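Local coordinates for protein putative mandelate racemase (PDB 3OZY) that is of unknown function but, as an enolase superfamily member that binds magnesium, probably abstracts a proton alpha to a carboxylate, probably of an acid sugar, at residues Arg33-Val38 with Asp308-Ala313; Phe167-Leu172 with Pro325-Trp330; His304-Ile309 with Asp331-Asp336. All blocks are in the same frame, centred on the assembly; numbering follows the deposited sequence.

Interaction 1 (Arg33-Val38 with Asp308-Ala313)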
loop_
_atom_site.group_PDB
_atom_site.type_symbol
_atom_site.label_atom_id
_atom_site.label_comp_id
_atom_site.label_asym_id
_atom_site.label_seq_id
_atom_site.Cartn_x
_atom_site.Cartn_y
_atom_site.Cartn_z
ATOM N N ARG A 33 13.903 7.741 17.215
ATOM C CA ARG A 33 13.582 8.495 16.009
ATOM C C ARG A 33 14.529 8.070 14.892
ATOM O O ARG A 33 15.752 8.206 14.996
ATOM C CB ARG A 33 13.627 10.007 16.261
ATOM C CG ARG A 33 12.636 10.503 17.341
ATOM C CD ARG A 33 11.181 10.020 17.107
ATOM N NE ARG A 33 10.626 10.525 15.851
ATOM C CZ ARG A 33 10.027 11.701 15.707
ATOM N NH1 ARG A 33 9.861 12.519 16.740
ATOM N NH2 ARG A 33 9.574 12.060 14.515
ATOM N N GLN A 34 13.951 7.526 13.830
ATOM C CA GLN A 34 14.728 6.921 12.762
ATOM C C GLN A 34 14.396 7.544 11.417
ATOM O O GLN A 34 13.383 8.234 11.262
ATOM C CB GLN A 34 14.447 5.416 12.703
ATOM C CG GLN A 34 14.702 4.711 14.034
ATOM C CD GLN A 34 14.634 3.195 13.946
ATOM O OE1 GLN A 34 13.921 2.623 13.116
ATOM N NE2 GLN A 34 15.374 2.532 14.821
ATOM N N MET A 35 15.256 7.276 10.440
ATOM C CA MET A 35 15.000 7.690 9.066
ATOM C C MET A 35 15.926 6.949 8.131
ATOM O O MET A 35 16.926 6.351 8.550
ATOM C CB MET A 35 15.250 9.191 8.889
ATOM C CG MET A 35 16.728 9.579 8.969
ATOM S SD MET A 35 17.030 11.348 8.786
ATOM C CE MET A 35 16.597 11.566 7.059
ATOM N N ILE A 36 15.562 6.976 6.857
ATOM C CA ILE A 36 16.503 6.724 5.780
ATOM C C ILE A 36 16.919 8.061 5.192
ATOM O O ILE A 36 16.073 8.882 4.839
ATOM C CB ILE A 36 15.850 5.910 4.646
ATOM C CG1 ILE A 36 15.612 4.466 5.073
ATOM C CG2 ILE A 36 16.709 5.971 3.380
ATOM C CD1 ILE A 36 16.884 3.638 5.221
ATOM N N LEU A 37 18.227 8.283 5.089
ATOM C CA LEU A 37 18.759 9.400 4.331
ATOM C C LEU A 37 19.077 8.891 2.932
ATOM O O LEU A 37 19.999 8.092 2.752
ATOM C CB LEU A 37 20.022 9.964 5.001
ATOM C CG LEU A 37 20.717 11.093 4.242
ATOM C CD1 LEU A 37 19.822 12.304 4.132
ATOM C CD2 LEU A 37 22.039 11.473 4.917
ATOM N N VAL A 38 18.285 9.319 1.953
ATOM C CA VAL A 38 18.516 8.936 0.568
ATOM C C VAL A 38 19.622 9.806 -0.004
ATOM O O VAL A 38 19.673 11.006 0.263
ATOM C CB VAL A 38 17.239 9.119 -0.277
ATOM C CG1 VAL A 38 17.496 8.747 -1.745
ATOM C CG2 VAL A 38 16.099 8.286 0.306
ATOM N N ASP A 308 11.581 13.968 10.231
ATOM C CA ASP A 308 12.953 14.468 10.330
ATOM C C ASP A 308 13.058 15.824 9.637
ATOM O O ASP A 308 12.095 16.291 9.033
ATOM C CB ASP A 308 13.927 13.453 9.728
ATOM C CG ASP A 308 13.610 13.145 8.273
ATOM O OD1 ASP A 308 13.802 14.055 7.441
ATOM O OD2 ASP A 308 13.172 12.018 7.969
ATOM N N ILE A 309 14.217 16.465 9.716
ATOM C CA ILE A 309 14.335 17.814 9.191
ATOM C C ILE A 309 14.241 17.858 7.661
ATOM O O ILE A 309 13.889 18.884 7.087
ATOM C CB ILE A 309 15.625 18.512 9.690
ATOM C CG1 ILE A 309 15.527 20.033 9.521
ATOM C CG2 ILE A 309 16.845 17.951 8.981
ATOM C CD1 ILE A 309 14.481 20.690 10.388
ATOM N N ILE A 310 14.563 16.750 7.003
ATOM C CA ILE A 310 14.437 16.699 5.551
ATOM C C ILE A 310 12.972 16.649 5.144
ATOM O O ILE A 310 12.557 17.367 4.234
ATOM C CB ILE A 310 15.198 15.514 4.952
ATOM C CG1 ILE A 310 16.681 15.628 5.313
ATOM C CG2 ILE A 310 14.979 15.445 3.433
ATOM C CD1 ILE A 310 17.562 14.657 4.571
ATOM N N THR A 311 12.177 15.836 5.832
ATOM C CA THR A 311 10.754 15.811 5.497
ATOM C C THR A 311 10.117 17.165 5.789
ATOM O O THR A 311 9.257 17.631 5.046
ATOM C CB THR A 311 9.979 14.636 6.181
ATOM O OG1 THR A 311 9.921 14.804 7.606
ATOM C CG2 THR A 311 10.637 13.301 5.891
ATOM N N VAL A 312 10.542 17.807 6.871
ATOM C CA VAL A 312 10.096 19.159 7.163
ATOM C C VAL A 312 10.493 20.141 6.055
ATOM O O VAL A 312 9.643 20.854 5.510
ATOM C CB VAL A 312 10.608 19.614 8.547
ATOM C CG1 VAL A 312 10.427 21.128 8.747
ATOM C CG2 VAL A 312 9.891 18.827 9.631
ATOM N N ALA A 313 11.778 20.183 5.716
ATOM C CA ALA A 313 12.244 21.116 4.700
ATOM C C ALA A 313 11.580 20.905 3.344
ATOM O O ALA A 313 11.212 21.871 2.682
ATOM C CB ALA A 313 13.769 21.062 4.558
#

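Interaction 2 (Phe167-Leu172 with Pro325-Trp330)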
loop_
_atom_site.group_PDB
_atom_site.type_symbol
_atom_site.label_atom_id
_atom_site.label_comp_id
_atom_site.label_asym_id
_atom_site.label_seq_id
_atom_site.Cartn_x
_atom_site.Cartn_y
_atom_site.Cartn_z
ATOM N N PHE A 167 4.875 29.957 19.120
ATOM C CA PHE A 167 3.857 29.308 18.291
ATOM C C PHE A 167 2.483 29.955 18.472
ATOM O O PHE A 167 2.094 30.301 19.591
ATOM C CB PHE A 167 3.763 27.817 18.615
ATOM C CG PHE A 167 4.913 27.002 18.094
ATOM C CD1 PHE A 167 4.937 26.583 16.767
ATOM C CD2 PHE A 167 5.959 26.631 18.925
ATOM C CE1 PHE A 167 5.985 25.825 16.276
ATOM C CE2 PHE A 167 7.009 25.860 18.439
ATOM C CZ PHE A 167 7.022 25.465 17.109
ATOM N N THR A 168 1.740 30.096 17.375
ATOM C CA THR A 168 0.388 30.642 17.403
ATOM C C THR A 168 -0.652 29.535 17.229
ATOM O O THR A 168 -1.844 29.806 17.089
ATOM C CB THR A 168 0.176 31.692 16.290
ATOM O OG1 THR A 168 0.295 31.069 15.004
ATOM C CG2 THR A 168 1.201 32.819 16.412
ATOM N N ALA A 169 -0.186 28.289 17.245
ATOM C CA ALA A 169 -1.029 27.127 16.987
ATOM C C ALA A 169 -0.312 25.887 17.502
ATOM O O ALA A 169 0.920 25.839 17.528
ATOM C CB ALA A 169 -1.289 26.990 15.482
ATOM N N ALA A 170 -1.076 24.878 17.909
ATOM C CA ALA A 170 -0.493 23.628 18.380
ATOM C C ALA A 170 -1.527 22.523 18.254
ATOM O O ALA A 170 -2.722 22.795 18.129
ATOM C CB ALA A 170 -0.030 23.759 19.830
ATOM N N LYS A 171 -1.057 21.284 18.301
ATOM C CA LYS A 171 -1.906 20.115 18.105
ATOM C C LYS A 171 -1.898 19.199 19.327
ATOM O O LYS A 171 -0.860 19.001 19.965
ATOM C CB LYS A 171 -1.446 19.354 16.853
ATOM C CG LYS A 171 -2.368 18.207 16.403
ATOM C CD LYS A 171 -2.167 17.849 14.935
ATOM C CE LYS A 171 -0.980 16.932 14.729
ATOM N NZ LYS A 171 -0.768 16.691 13.265
ATOM N N LEU A 172 -3.067 18.643 19.634
ATOM C CA LEU A 172 -3.269 17.691 20.722
ATOM C C LEU A 172 -3.616 16.309 20.186
ATOM O O LEU A 172 -4.508 16.171 19.340
ATOM C CB LEU A 172 -4.425 18.158 21.610
ATOM C CG LEU A 172 -4.836 17.198 22.732
ATOM C CD1 LEU A 172 -3.753 17.160 23.821
ATOM C CD2 LEU A 172 -6.188 17.603 23.326
ATOM N N PRO A 325 -3.764 28.494 2.952
ATOM C CA PRO A 325 -3.494 29.085 4.269
ATOM C C PRO A 325 -2.453 28.241 4.982
ATOM O O PRO A 325 -2.523 27.012 4.960
ATOM C CB PRO A 325 -4.832 28.958 5.006
ATOM C CG PRO A 325 -5.853 28.644 3.956
ATOM C CD PRO A 325 -5.133 27.958 2.841
ATOM N N ALA A 326 -1.490 28.885 5.621
ATOM C CA ALA A 326 -0.407 28.150 6.263
ATOM C C ALA A 326 -0.809 27.586 7.623
ATOM O O ALA A 326 -1.352 28.306 8.461
ATOM C CB ALA A 326 0.817 29.045 6.415
ATOM N N MET A 327 -0.539 26.304 7.830
ATOM C CA MET A 327 -0.708 25.680 9.137
ATOM C C MET A 327 0.329 24.566 9.159
ATOM O O MET A 327 0.016 23.383 8.982
ATOM C CB MET A 327 -2.137 25.156 9.320
ATOM C CG MET A 327 -2.445 24.608 10.722
ATOM S SD MET A 327 -2.071 25.741 12.083
ATOM C CE MET A 327 -3.409 26.917 11.899
ATOM N N PHE A 328 1.581 24.978 9.328
ATOM C CA PHE A 328 2.722 24.147 8.979
ATOM C C PHE A 328 3.220 23.325 10.156
ATOM O O PHE A 328 3.658 23.872 11.169
ATOM C CB PHE A 328 3.873 24.997 8.437
ATOM C CG PHE A 328 5.020 24.172 7.953
ATOM C CD1 PHE A 328 4.918 23.494 6.753
ATOM C CD2 PHE A 328 6.168 24.018 8.712
ATOM C CE1 PHE A 328 5.945 22.696 6.295
ATOM C CE2 PHE A 328 7.205 23.221 8.258
ATOM C CZ PHE A 328 7.091 22.559 7.049
ATOM N N GLU A 329 3.175 22.001 10.012
ATOM C CA GLU A 329 3.528 21.096 11.104
ATOM C C GLU A 329 5.012 21.158 11.466
ATOM O O GLU A 329 5.877 20.970 10.612
ATOM C CB GLU A 329 3.135 19.656 10.753
ATOM C CG GLU A 329 3.424 18.682 11.880
ATOM C CD GLU A 329 2.818 17.308 11.665
ATOM O OE1 GLU A 329 2.732 16.838 10.504
ATOM O OE2 GLU A 329 2.437 16.670 12.672
ATOM N N TRP A 330 5.295 21.408 12.746
ATOM C CA TRP A 330 6.668 21.418 13.239
ATOM C C TRP A 330 6.816 20.535 14.478
ATOM O O TRP A 330 6.342 20.882 15.559
ATOM C CB TRP A 330 7.162 22.846 13.536
ATOM C CG TRP A 330 8.656 22.860 13.655
ATOM C CD1 TRP A 330 9.396 22.405 14.708
ATOM C CD2 TRP A 330 9.593 23.294 12.659
ATOM N NE1 TRP A 330 10.738 22.528 14.427
ATOM C CE2 TRP A 330 10.885 23.083 13.182
ATOM C CE3 TRP A 330 9.465 23.858 11.386
ATOM C CZ2 TRP A 330 12.043 23.404 12.469
ATOM C CZ3 TRP A 330 10.611 24.184 10.681
ATOM C CH2 TRP A 330 11.885 23.949 11.223
HETATM O O HOH W 1 0.757 14.342 12.621
#

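Interaction 3 (His304-Ile309 with Asp331-Asp336)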
loop_
_atom_site.group_PDB
_atom_site.type_symbol
_atom_site.label_atom_id
_atom_site.label_comp_id
_atom_site.label_asym_id
_atom_site.label_seq_id
_atom_site.Cartn_x
_atom_site.Cartn_y
_atom_site.Cartn_z
ATOM N N HIS A 304 1.201 16.863 6.356
ATOM C CA HIS A 304 1.940 16.220 7.425
ATOM C C HIS A 304 3.432 16.343 7.081
ATOM O O HIS A 304 3.810 16.249 5.907
ATOM C CB HIS A 304 1.508 14.750 7.473
ATOM C CG HIS A 304 2.361 13.882 8.344
ATOM N ND1 HIS A 304 3.546 13.328 7.908
ATOM C CD2 HIS A 304 2.178 13.439 9.608
ATOM C CE1 HIS A 304 4.070 12.598 8.880
ATOM N NE2 HIS A 304 3.255 12.646 9.922
ATOM N N THR A 305 4.276 16.586 8.088
ATOM C CA THR A 305 5.716 16.772 7.861
ATOM C C THR A 305 6.592 15.993 8.853
ATOM O O THR A 305 7.820 16.087 8.808
ATOM C CB THR A 305 6.098 18.239 8.023
ATOM O OG1 THR A 305 6.015 18.573 9.413
ATOM C CG2 THR A 305 5.177 19.148 7.223
ATOM N N PHE A 306 5.957 15.223 9.727
ATOM C CA PHE A 306 6.579 14.718 10.953
ATOM C C PHE A 306 7.424 13.462 10.717
ATOM O O PHE A 306 6.880 12.376 10.534
ATOM C CB PHE A 306 5.439 14.426 11.932
ATOM C CG PHE A 306 5.847 14.219 13.378
ATOM C CD1 PHE A 306 5.726 15.259 14.302
ATOM C CD2 PHE A 306 6.224 12.970 13.835
ATOM C CE1 PHE A 306 6.019 15.062 15.638
ATOM C CE2 PHE A 306 6.531 12.771 15.171
ATOM C CZ PHE A 306 6.427 13.829 16.071
ATOM N N ASN A 307 8.749 13.635 10.696
ATOM C CA ASN A 307 9.715 12.538 10.847
ATOM C C ASN A 307 11.126 13.053 11.076
ATOM O O ASN A 307 11.803 12.607 11.997
ATOM C CB ASN A 307 9.730 11.557 9.671
ATOM C CG ASN A 307 10.462 10.274 10.022
ATOM O OD1 ASN A 307 9.950 9.460 10.780
ATOM N ND2 ASN A 307 11.683 10.113 9.510
ATOM N N ASP A 308 11.581 13.968 10.231
ATOM C CA ASP A 308 12.953 14.468 10.330
ATOM C C ASP A 308 13.058 15.824 9.637
ATOM O O ASP A 308 12.095 16.291 9.033
ATOM C CB ASP A 308 13.927 13.453 9.728
ATOM C CG ASP A 308 13.610 13.145 8.273
ATOM O OD1 ASP A 308 13.802 14.055 7.441
ATOM O OD2 ASP A 308 13.172 12.018 7.969
ATOM N N ILE A 309 14.217 16.465 9.716
ATOM C CA ILE A 309 14.335 17.814 9.191
ATOM C C ILE A 309 14.241 17.858 7.661
ATOM O O ILE A 309 13.889 18.884 7.087
ATOM C CB ILE A 309 15.625 18.512 9.690
ATOM C CG1 ILE A 309 15.527 20.033 9.521
ATOM C CG2 ILE A 309 16.845 17.951 8.981
ATOM C CD1 ILE A 309 14.481 20.690 10.388
ATOM N N ASP A 331 7.496 19.407 14.304
ATOM C CA ASP A 331 7.772 18.438 15.371
ATOM C C ASP A 331 8.556 19.091 16.506
ATOM O O ASP A 331 9.705 19.506 16.303
ATOM C CB ASP A 331 8.611 17.308 14.743
ATOM C CG ASP A 331 8.978 16.175 15.699
ATOM O OD1 ASP A 331 8.740 16.248 16.921
ATOM O OD2 ASP A 331 9.529 15.173 15.180
ATOM N N ILE A 332 7.946 19.163 17.693
ATOM C CA ILE A 332 8.617 19.730 18.873
ATOM C C ILE A 332 8.990 18.675 19.910
ATOM O O ILE A 332 9.439 19.007 21.016
ATOM C CB ILE A 332 7.816 20.894 19.534
ATOM C CG1 ILE A 332 6.351 20.521 19.845
ATOM C CG2 ILE A 332 7.870 22.123 18.642
ATOM C CD1 ILE A 332 6.143 19.304 20.725
ATOM N N THR A 333 8.811 17.405 19.564
ATOM C CA THR A 333 9.171 16.318 20.470
ATOM C C THR A 333 10.682 16.072 20.422
ATOM O O THR A 333 11.380 16.627 19.575
ATOM C CB THR A 333 8.396 15.008 20.144
ATOM O OG1 THR A 333 8.891 14.432 18.928
ATOM C CG2 THR A 333 6.910 15.289 19.998
ATOM N N HIS A 334 11.189 15.233 21.318
ATOM C CA HIS A 334 12.617 14.947 21.321
ATOM C C HIS A 334 13.034 14.203 20.055
ATOM O O HIS A 334 12.614 13.074 19.835
ATOM C CB HIS A 334 12.999 14.114 22.540
ATOM C CG HIS A 334 14.467 13.871 22.632
ATOM N ND1 HIS A 334 15.283 14.571 23.496
ATOM C CD2 HIS A 334 15.278 13.051 21.925
ATOM C CE1 HIS A 334 16.532 14.170 23.333
ATOM N NE2 HIS A 334 16.555 13.247 22.388
ATOM N N ASN A 335 13.881 14.825 19.246
ATOM C CA ASN A 335 14.222 14.250 17.951
ATOM C C ASN A 335 15.525 14.819 17.413
ATOM O O ASN A 335 15.553 15.921 16.871
ATOM C CB ASN A 335 13.077 14.512 16.961
ATOM C CG ASN A 335 13.268 13.801 15.648
ATOM O OD1 ASN A 335 14.315 13.209 15.389
ATOM N ND2 ASN A 335 12.244 13.855 14.796
ATOM N N ASP A 336 16.606 14.058 17.563
ATOM C CA ASP A 336 17.905 14.502 17.066
ATOM C C ASP A 336 17.908 14.730 15.557
ATOM O O ASP A 336 18.726 15.491 15.044
ATOM C CB ASP A 336 19.008 13.504 17.423
ATOM C CG ASP A 336 19.286 13.435 18.908
ATOM O OD1 ASP A 336 18.956 14.400 19.641
ATOM O OD2 ASP A 336 19.853 12.399 19.324
HETATM O O HOH W 2 7.580 17.948 11.774
HETATM O O HOH W 3 9.753 15.773 12.341
#

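Interaction 1 (Arg33-Val38 with Asp308-Ala313)
Both Met35 and Asp308 tuck CG in between N and C of their own backbone (chi1 70° and 58°), which points the two side chains into the gap between strand and helix, where they cross at about a right angle. Met35 then bends at chi3, which lays its methyl CE against the acid, 3.6 Å from Asp308 OD2, while Met35 SD lies 3.9 Å from Asp308 CB. Met35 CE also reaches Ile310 CD1 at 4.1 Å. Further along the strand, Leu37 CD1 presses on Ile310 CD1 at 3.3 Å, closer than two methyl groups usually sit. This is an interdomain seam of the enolase superfamily: strand 32-42, in the middle of the antiparallel sheet of the N-terminal domain, lies against the start of barrel helix 309-321. Asp308 is the N-cap of that helix. Asp308 OD1 accepts from Thr311 N at 2.9 Å, the donor standing 40° out of the carboxylate plane, and more weakly from Ile310 N. The other oxygen, OD2, has two partners, Ser51 OG and Asn307 ND2. Behind the strand, Ile36 packs on helix 58-73. Leu37, for its part, also touches Trp367 and Val370 of helix 367-372.

Interaction 2 (Phe167-Leu172 with Pro325-Trp330)
Lys171 and Glu329 join two barrel strands through a salt bridge, with NZ of the lysine 3.3 Å from OE2 of the glutamate. The ammonium stands well above the carboxylate, 62° out of its plane, and the bond is long. A water bridges the same two atoms: it accepts from Lys171 NZ at 2.9 Å and donates to Glu329 OE2 at 2.9 Å, closing a small triangle. Each charged group has further partners. Lys171 NZ also pairs with Glu227, a magnesium ligand, and is hydrogen-bonded to Tyr142 OH, whereas Glu329 OE2 is hydrogen-bonded to Ser144 OG. The lysine chain starts with CG anti to the backbone N (chi1 -172°) and turns at chi3, which carries NZ across to the acid. The rest of the contact is apolar. Met327, bent at chi2 and chi3, brings SD to 3.7 Å from Ala169 CB, and Trp330 CB meets the edge of the Phe167 ring near its plane, 4.2 Å from Phe167 CE1. The two strands, 169-173 and 328-331, both pair with strand 139-146, which lies between them in the barrel sheet. Lys171 is consistent with the first lysine of the KxK motif of mandelate racemase relatives. Its side chain lies about 4 Å from the magnesium ion, and the sharing of NZ among Glu329, Glu227, Tyr142 and a water fixes its position beside the metal site.

Interaction 3 (His304-Ile309 with Asp331-Asp336)
Asp331 OD2 lies over one face of the Phe306 ring and is gripped by several groups at once. It accepts from Asn335 ND2 at 3.0 Å, from a donor above the carboxylate plane, and forms a salt bridge with Arg33 NH1 of the N-terminal domain; in addition, a water donates to OD2 and accepts weakly from Asn307 N. The other oxygen, Asp331 OD1, is held twice by Thr333: Thr333 OG1 donates to Asp331 OD1 at 2.7 Å on its syn lone pair, and Thr333 N donates to Asp331 OD1 at 2.9 Å, nearly in line with the C-O bond. The second of these closes an Asx turn. With so many bonds the carboxylate is fixed in rotation, and it is stacked on the Phe306 ring with the two planes 21° apart and the acid displaced toward the ring's rim. Phe306 sends CG anti to its backbone N (chi1 -165°), which swings the ring across to the acid. Asn335 ND2 has a second acceptor, Asn307 O, at 3.1 Å with an N-H...O angle of 162°. Both acceptors lie in the amide plane of Asn335, so one NH2 group ties its own loop to the other one, while its OD1 is bonded to Leu337 N. A second water connects Thr305 OG1 to Asp331 N. The Phe306 side chain comes within about 4 Å of a bound acetic acid and about 7 Å of magnesium. Close by, His304 ND1 is bonded to Asp277, consistent with the His-Asp dyad of mandelate racemase relatives at the C-terminal end of the barrel strands.

The three contacts illustrate how one barrel segment can serve several neighbours. Interactions 1 and 3 have centres 8 Å apart and share Asp308 and Ile309, where the loop after strand 300-301 becomes helix 309-321. Interaction 2 lies about 19 Å from interaction 1 and about 13 Å from interaction 3, centre to centre. Along the chain the order is 33-38, 167-172, 304-309 running into 308-313, 325-330 and 331-336, so strand 328-331 leads directly from interaction 2 to interaction 3. Glu329 O, bonded to Thr305 OG1, joins interactions 2 and 3; Val312, packed on Phe328 and Trp330, joins interactions 1 and 2. The N-terminal domain is thereby connected, step by step, to the metal-binding barrel.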